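Local coordinates for protein denovo NTF2 (Synthetic construct, PDB 6W40) that is a de novo designed NTF2-like protein, apparently built to explore diverse pocket shapes, with no known natural function, at residues F27-V41 against V108-R120. Residues are numbered along the deposited sequence; the frame is centred on the assembly and turned at random.
Sequences FHEMADPDVKFQVDV and VDGKIKKVRIIIR
D40 OD2 takes two N-H groups from one guanidinium: R116 NH2 lies 3.0 Å from D40 OD2 and R116 NE about as close, a side-on salt bridge with both bonds converging on a single oxygen in the guanidinium plane. It sits on the mostly polar face of the curved sheet of this NTF2-like fold, where strand 35-41 runs parallel to strand 111-119. H45 holds the other oxygen, OD1, so the carboxylate is fixed from two strands. R116 reaches D40 because its CG stands anti to the backbone N (chi1 -178°) and the chain stays extended to NE, passing Q38; Q38 NE2 lies over one face of the guanidinium, the two planes 11° apart. A leucine in place of R116 would probably leave D40 OD2 without its cationic mate and Q38 NE2 without the flat group beneath it.

On the opposite face the residues are apolar, as suits a surface covered by helices 2-18 and 51-65. The F37 ring brings CE1 to 3.6 Å from I117 CD1 and also meets V115 CG1, while F27, from the helical turn 27-30, slides past V115 with CZ 3.7 Å from V115 CG2, which lies at the ring's edge.

Backbone bonds join I112 N to M30 O and D32 N to I112 O before the corner of 27-41, then alternate from K36 N to K113 O through to I119 N to D40 O. K113 and K114 form a classic beta bulge opposite I106 of strand 100-108, level with that corner, where D32 OD1 forms an Asx turn to D34 N. A lysine is long enough to close this corner: K113, bent at chi2 and chi4, places NZ 2.9 Å from D34 O.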
loop_
_atom_site.group_PDB
_atom_site.type_symbol
_atom_site.label_atom_id
_atom_site.label_comp_id
_atom_site.label_asym_id
_atom_site.label_seq_id
_atom_site.Cartn_x
_atom_site.Cartn_y
_atom_site.Cartn_z
ATOM N N PHE A 27 -5.912 0.908 -12.718
ATOM C CA PHE A 27 -7.222 0.791 -12.091
ATOM C C PHE A 27 -8.205 0.019 -12.961
ATOM O O PHE A 27 -9.149 -0.576 -12.431
ATOM C CB PHE A 27 -7.775 2.183 -11.776
ATOM C CG PHE A 27 -9.095 2.168 -11.059
ATOM C CD1 PHE A 27 -9.146 2.018 -9.685
ATOM C CD2 PHE A 27 -10.283 2.316 -11.758
ATOM C CE1 PHE A 27 -10.357 2.004 -9.018
ATOM C CE2 PHE A 27 -11.499 2.302 -11.096
ATOM C CZ PHE A 27 -11.534 2.147 -9.725
ATOM N N HIS A 28 -7.993 0.007 -14.280
ATOM C CA HIS A 28 -8.924 -0.665 -15.180
ATOM C C HIS A 28 -8.834 -2.178 -15.046
ATOM O O HIS A 28 -9.853 -2.876 -15.131
ATOM C CB HIS A 28 -8.653 -0.238 -16.623
ATOM C CG HIS A 28 -9.614 -0.814 -17.618
ATOM N ND1 HIS A 28 -9.479 -2.083 -18.138
ATOM C CD2 HIS A 28 -10.716 -0.286 -18.202
ATOM C CE1 HIS A 28 -10.460 -2.315 -18.994
ATOM N NE2 HIS A 28 -11.224 -1.239 -19.051
ATOM N N GLU A 29 -7.628 -2.706 -14.830
ATOM C CA GLU A 29 -7.446 -4.150 -14.757
ATOM C C GLU A 29 -7.905 -4.737 -13.430
ATOM O O GLU A 29 -8.102 -5.954 -13.343
ATOM C CB GLU A 29 -5.976 -4.509 -15.001
ATOM C CG GLU A 29 -5.038 -4.134 -13.865
ATOM C CD GLU A 29 -3.574 -4.280 -14.240
ATOM O OE1 GLU A 29 -3.260 -4.227 -15.448
ATOM O OE2 GLU A 29 -2.738 -4.450 -13.328
ATOM N N MET A 30 -8.082 -3.911 -12.400
ATOM C CA MET A 30 -8.522 -4.379 -11.094
ATOM C C MET A 30 -9.960 -3.996 -10.779
ATOM O O MET A 30 -10.477 -4.396 -9.730
ATOM C CB MET A 30 -7.601 -3.836 -9.998
ATOM C CG MET A 30 -6.142 -4.205 -10.167
ATOM S SD MET A 30 -5.117 -3.275 -9.019
ATOM C CE MET A 30 -5.667 -1.610 -9.381
ATOM N N ALA A 31 -10.620 -3.240 -11.651
ATOM C CA ALA A 31 -11.984 -2.795 -11.407
ATOM C C ALA A 31 -12.979 -3.862 -11.848
ATOM O O ALA A 31 -12.851 -4.432 -12.937
ATOM C CB ALA A 31 -12.257 -1.482 -12.140
ATOM N N ASP A 32 -13.963 -4.131 -10.992
ATOM C CA ASP A 32 -15.074 -4.990 -11.367
ATOM C C ASP A 32 -15.813 -4.373 -12.554
ATOM O O ASP A 32 -15.913 -3.147 -12.660
ATOM C CB ASP A 32 -16.020 -5.176 -10.178
ATOM C CG ASP A 32 -17.178 -6.116 -10.478
ATOM O OD1 ASP A 32 -18.084 -5.737 -11.248
ATOM O OD2 ASP A 32 -17.183 -7.243 -9.938
ATOM N N PRO A 33 -16.316 -5.197 -13.477
ATOM C CA PRO A 33 -17.100 -4.651 -14.599
ATOM C C PRO A 33 -18.256 -3.766 -14.162
ATOM O O PRO A 33 -18.633 -2.840 -14.892
ATOM C CB PRO A 33 -17.595 -5.914 -15.315
ATOM C CG PRO A 33 -16.566 -6.947 -15.001
ATOM C CD PRO A 33 -16.090 -6.647 -13.607
ATOM N N ASP A 34 -18.825 -4.020 -12.987
ATOM C CA ASP A 34 -19.917 -3.227 -12.435
ATOM C C ASP A 34 -19.452 -2.403 -11.239
ATOM O O ASP A 34 -20.168 -2.261 -10.247
ATOM C CB ASP A 34 -21.084 -4.127 -12.038
ATOM C CG ASP A 34 -21.633 -4.920 -13.206
ATOM O OD1 ASP A 34 -21.764 -4.347 -14.307
ATOM O OD2 ASP A 34 -21.934 -6.117 -13.023
ATOM N N VAL A 35 -18.240 -1.852 -11.322
ATOM C CA VAL A 35 -17.700 -1.054 -10.228
ATOM C C VAL A 35 -18.518 0.222 -10.068
ATOM O O VAL A 35 -18.946 0.839 -11.054
ATOM C CB VAL A 35 -16.213 -0.746 -10.476
ATOM C CG1 VAL A 35 -16.027 -0.007 -11.796
ATOM C CG2 VAL A 35 -15.626 0.054 -9.321
ATOM N N LYS A 36 -18.760 0.610 -8.820
ATOM C CA LYS A 36 -19.443 1.855 -8.505
ATOM C C LYS A 36 -18.441 2.897 -8.031
ATOM O O LYS A 36 -17.428 2.574 -7.406
ATOM C CB LYS A 36 -20.515 1.648 -7.433
ATOM C CG LYS A 36 -21.786 1.001 -7.940
ATOM C CD LYS A 36 -22.865 1.017 -6.874
ATOM C CE LYS A 36 -24.199 0.587 -7.449
ATOM N NZ LYS A 36 -24.609 1.465 -8.580
ATOM N N PHE A 37 -18.742 4.160 -8.326
ATOM C CA PHE A 37 -17.856 5.272 -8.004
ATOM C C PHE A 37 -18.707 6.467 -7.616
ATOM O O PHE A 37 -19.551 6.908 -8.403
ATOM C CB PHE A 37 -16.959 5.618 -9.195
ATOM C CG PHE A 37 -15.889 6.626 -8.883
ATOM C CD1 PHE A 37 -15.337 6.706 -7.615
ATOM C CD2 PHE A 37 -15.437 7.493 -9.862
ATOM C CE1 PHE A 37 -14.351 7.633 -7.333
ATOM C CE2 PHE A 37 -14.452 8.423 -9.586
ATOM C CZ PHE A 37 -13.907 8.491 -8.320
ATOM N N GLN A 38 -18.494 6.987 -6.411
ATOM C CA GLN A 38 -19.160 8.206 -5.974
ATOM C C GLN A 38 -18.126 9.178 -5.428
ATOM O O GLN A 38 -17.303 8.810 -4.584
ATOM C CB GLN A 38 -20.245 7.922 -4.927
ATOM C CG GLN A 38 -19.849 6.974 -3.814
ATOM C CD GLN A 38 -20.957 6.812 -2.789
ATOM O OE1 GLN A 38 -21.256 5.701 -2.350
ATOM N NE2 GLN A 38 -21.574 7.924 -2.405
ATOM N N VAL A 39 -18.168 10.412 -5.924
ATOM C CA VAL A 39 -17.244 11.467 -5.528
ATOM C C VAL A 39 -18.020 12.503 -4.729
ATOM O O VAL A 39 -19.115 12.914 -5.132
ATOM C CB VAL A 39 -16.569 12.116 -6.749
ATOM C CG1 VAL A 39 -15.326 12.881 -6.323
ATOM C CG2 VAL A 39 -16.233 11.068 -7.793
ATOM N N ASP A 40 -17.456 12.921 -3.602
ATOM C CA ASP A 40 -18.045 13.955 -2.755
ATOM C C ASP A 40 -17.087 15.140 -2.739
ATOM O O ASP A 40 -16.100 15.139 -1.997
ATOM C CB ASP A 40 -18.310 13.431 -1.348
ATOM C CG ASP A 40 -19.443 12.430 -1.306
ATOM O OD1 ASP A 40 -20.459 12.655 -1.996
ATOM O OD2 ASP A 40 -19.318 11.415 -0.589
ATOM N N VAL A 41 -17.372 16.141 -3.560
ATOM C CA VAL A 41 -16.575 17.365 -3.620
ATOM C C VAL A 41 -17.481 18.494 -3.146
ATOM O O VAL A 41 -18.216 19.099 -3.931
ATOM C CB VAL A 41 -16.020 17.641 -5.019
ATOM C CG1 VAL A 41 -15.184 18.911 -5.003
ATOM C CG2 VAL A 41 -15.192 16.466 -5.495
ATOM N N VAL A 108 -14.394 -7.084 -3.956
ATOM C CA VAL A 108 -15.267 -8.249 -4.049
ATOM C C VAL A 108 -14.696 -9.186 -5.102
ATOM O O VAL A 108 -14.549 -8.795 -6.268
ATOM C CB VAL A 108 -16.715 -7.866 -4.399
ATOM C CG1 VAL A 108 -17.556 -9.118 -4.604
ATOM C CG2 VAL A 108 -17.314 -6.992 -3.311
ATOM N N ASP A 109 -14.375 -10.415 -4.692
ATOM C CA ASP A 109 -13.865 -11.452 -5.592
ATOM C C ASP A 109 -12.621 -10.974 -6.344
ATOM O O ASP A 109 -12.493 -11.137 -7.559
ATOM C CB ASP A 109 -14.958 -11.923 -6.556
ATOM C CG ASP A 109 -14.580 -13.192 -7.298
ATOM O OD1 ASP A 109 -14.318 -13.117 -8.516
ATOM O OD2 ASP A 109 -14.524 -14.263 -6.657
ATOM N N GLY A 110 -11.696 -10.367 -5.600
ATOM C CA GLY A 110 -10.443 -9.908 -6.160
ATOM C C GLY A 110 -10.524 -8.688 -7.049
ATOM O O GLY A 110 -9.492 -8.269 -7.584
ATOM N N LYS A 111 -11.703 -8.105 -7.228
ATOM C CA LYS A 111 -11.871 -6.925 -8.058
ATOM C C LYS A 111 -12.462 -5.792 -7.233
ATOM O O LYS A 111 -13.214 -6.020 -6.281
ATOM C CB LYS A 111 -12.768 -7.221 -9.268
ATOM C CG LYS A 111 -12.104 -8.089 -10.328
ATOM C CD LYS A 111 -11.075 -7.297 -11.118
ATOM C CE LYS A 111 -10.216 -8.200 -11.985
ATOM N NZ LYS A 111 -9.277 -9.020 -11.168
ATOM N N ILE A 112 -12.104 -4.565 -7.604
ATOM C CA ILE A 112 -12.625 -3.385 -6.922
ATOM C C ILE A 112 -14.077 -3.197 -7.352
ATOM O O ILE A 112 -14.356 -2.899 -8.516
ATOM C CB ILE A 112 -11.787 -2.140 -7.226
ATOM C CG1 ILE A 112 -10.332 -2.354 -6.804
ATOM C CG2 ILE A 112 -12.368 -0.931 -6.518
ATOM C CD1 ILE A 112 -9.428 -1.178 -7.109
ATOM N N LYS A 113 -15.004 -3.376 -6.410
ATOM C CA LYS A 113 -16.429 -3.269 -6.694
ATOM C C LYS A 113 -16.983 -1.877 -6.423
ATOM O O LYS A 113 -17.954 -1.470 -7.071
ATOM C CB LYS A 113 -17.209 -4.303 -5.872
ATOM C CG LYS A 113 -18.718 -4.288 -6.098
ATOM C CD LYS A 113 -19.071 -4.516 -7.563
ATOM C CE LYS A 113 -20.558 -4.301 -7.814
ATOM N NZ LYS A 113 -20.970 -2.891 -7.563
ATOM N N LYS A 114 -16.392 -1.131 -5.490
ATOM C CA LYS A 114 -16.891 0.199 -5.173
ATOM C C LYS A 114 -15.748 1.085 -4.700
ATOM O O LYS A 114 -14.893 0.649 -3.924
ATOM C CB LYS A 114 -17.989 0.137 -4.105
ATOM C CG LYS A 114 -18.659 1.469 -3.825
ATOM C CD LYS A 114 -19.768 1.317 -2.802
ATOM C CE LYS A 114 -20.493 2.630 -2.587
ATOM N NZ LYS A 114 -21.587 2.501 -1.586
ATOM N N VAL A 115 -15.742 2.328 -5.178
ATOM C CA VAL A 115 -14.797 3.349 -4.743
ATOM C C VAL A 115 -15.590 4.573 -4.312
ATOM O O VAL A 115 -16.490 5.018 -5.032
ATOM C CB VAL A 115 -13.797 3.730 -5.852
ATOM C CG1 VAL A 115 -12.857 4.827 -5.366
ATOM C CG2 VAL A 115 -13.011 2.517 -6.306
ATOM N N ARG A 116 -15.263 5.110 -3.141
ATOM C CA ARG A 116 -15.825 6.372 -2.678
ATOM C C ARG A 116 -14.684 7.331 -2.380
ATOM O O ARG A 116 -13.700 6.950 -1.737
ATOM C CB ARG A 116 -16.701 6.187 -1.437
ATOM C CG ARG A 116 -17.338 7.489 -0.971
ATOM C CD ARG A 116 -18.327 7.286 0.164
ATOM N NE ARG A 116 -19.048 8.521 0.458
ATOM C CZ ARG A 116 -19.948 8.654 1.426
ATOM N NH1 ARG A 116 -20.245 7.624 2.206
ATOM N NH2 ARG A 116 -20.551 9.819 1.614
ATOM N N ILE A 117 -14.815 8.567 -2.850
ATOM C CA ILE A 117 -13.796 9.591 -2.667
ATOM C C ILE A 117 -14.478 10.848 -2.147
ATOM O O ILE A 117 -15.424 11.349 -2.767
ATOM C CB ILE A 117 -13.030 9.878 -3.969
ATOM C CG1 ILE A 117 -12.198 8.653 -4.361
ATOM C CG2 ILE A 117 -12.150 11.109 -3.811
ATOM C CD1 ILE A 117 -11.402 8.819 -5.630
ATOM N N ILE A 118 -14.003 11.350 -1.010
ATOM C CA ILE A 118 -14.563 12.528 -0.360
ATOM C C ILE A 118 -13.449 13.554 -0.216
ATOM O O ILE A 118 -12.414 13.271 0.400
ATOM C CB ILE A 118 -15.178 12.187 1.006
ATOM C CG1 ILE A 118 -16.252 11.110 0.845
ATOM C CG2 ILE A 118 -15.759 13.436 1.655
ATOM C CD1 ILE A 118 -16.740 10.535 2.152
ATOM N N ILE A 119 -13.658 14.737 -0.785
ATOM C CA ILE A 119 -12.677 15.814 -0.759
ATOM C C ILE A 119 -13.315 17.026 -0.101
ATOM O O ILE A 119 -14.388 17.475 -0.522
ATOM C CB ILE A 119 -12.179 16.164 -2.172
ATOM C CG1 ILE A 119 -11.646 14.915 -2.877
ATOM C CG2 ILE A 119 -11.104 17.235 -2.105
ATOM C CD1 ILE A 119 -11.202 15.168 -4.300
ATOM N N ARG A 120 -12.661 17.550 0.931
ATOM C CA ARG A 120 -13.112 18.777 1.576
ATOM C C ARG A 120 -12.095 19.892 1.366
ATOM O O ARG A 120 -10.903 19.635 1.189
ATOM C CB ARG A 120 -13.346 18.558 3.073
ATOM C CG ARG A 120 -14.409 17.524 3.406
ATOM C CD ARG A 120 -15.001 17.793 4.782
ATOM N NE ARG A 120 -13.971 18.106 5.768
ATOM C CZ ARG A 120 -14.218 18.616 6.970
ATOM N NH1 ARG A 120 -15.466 18.877 7.335
ATOM N NH2 ARG A 120 -13.219 18.869 7.805
ATOM O OXT ARG A 120 -12.437 21.075 1.369
#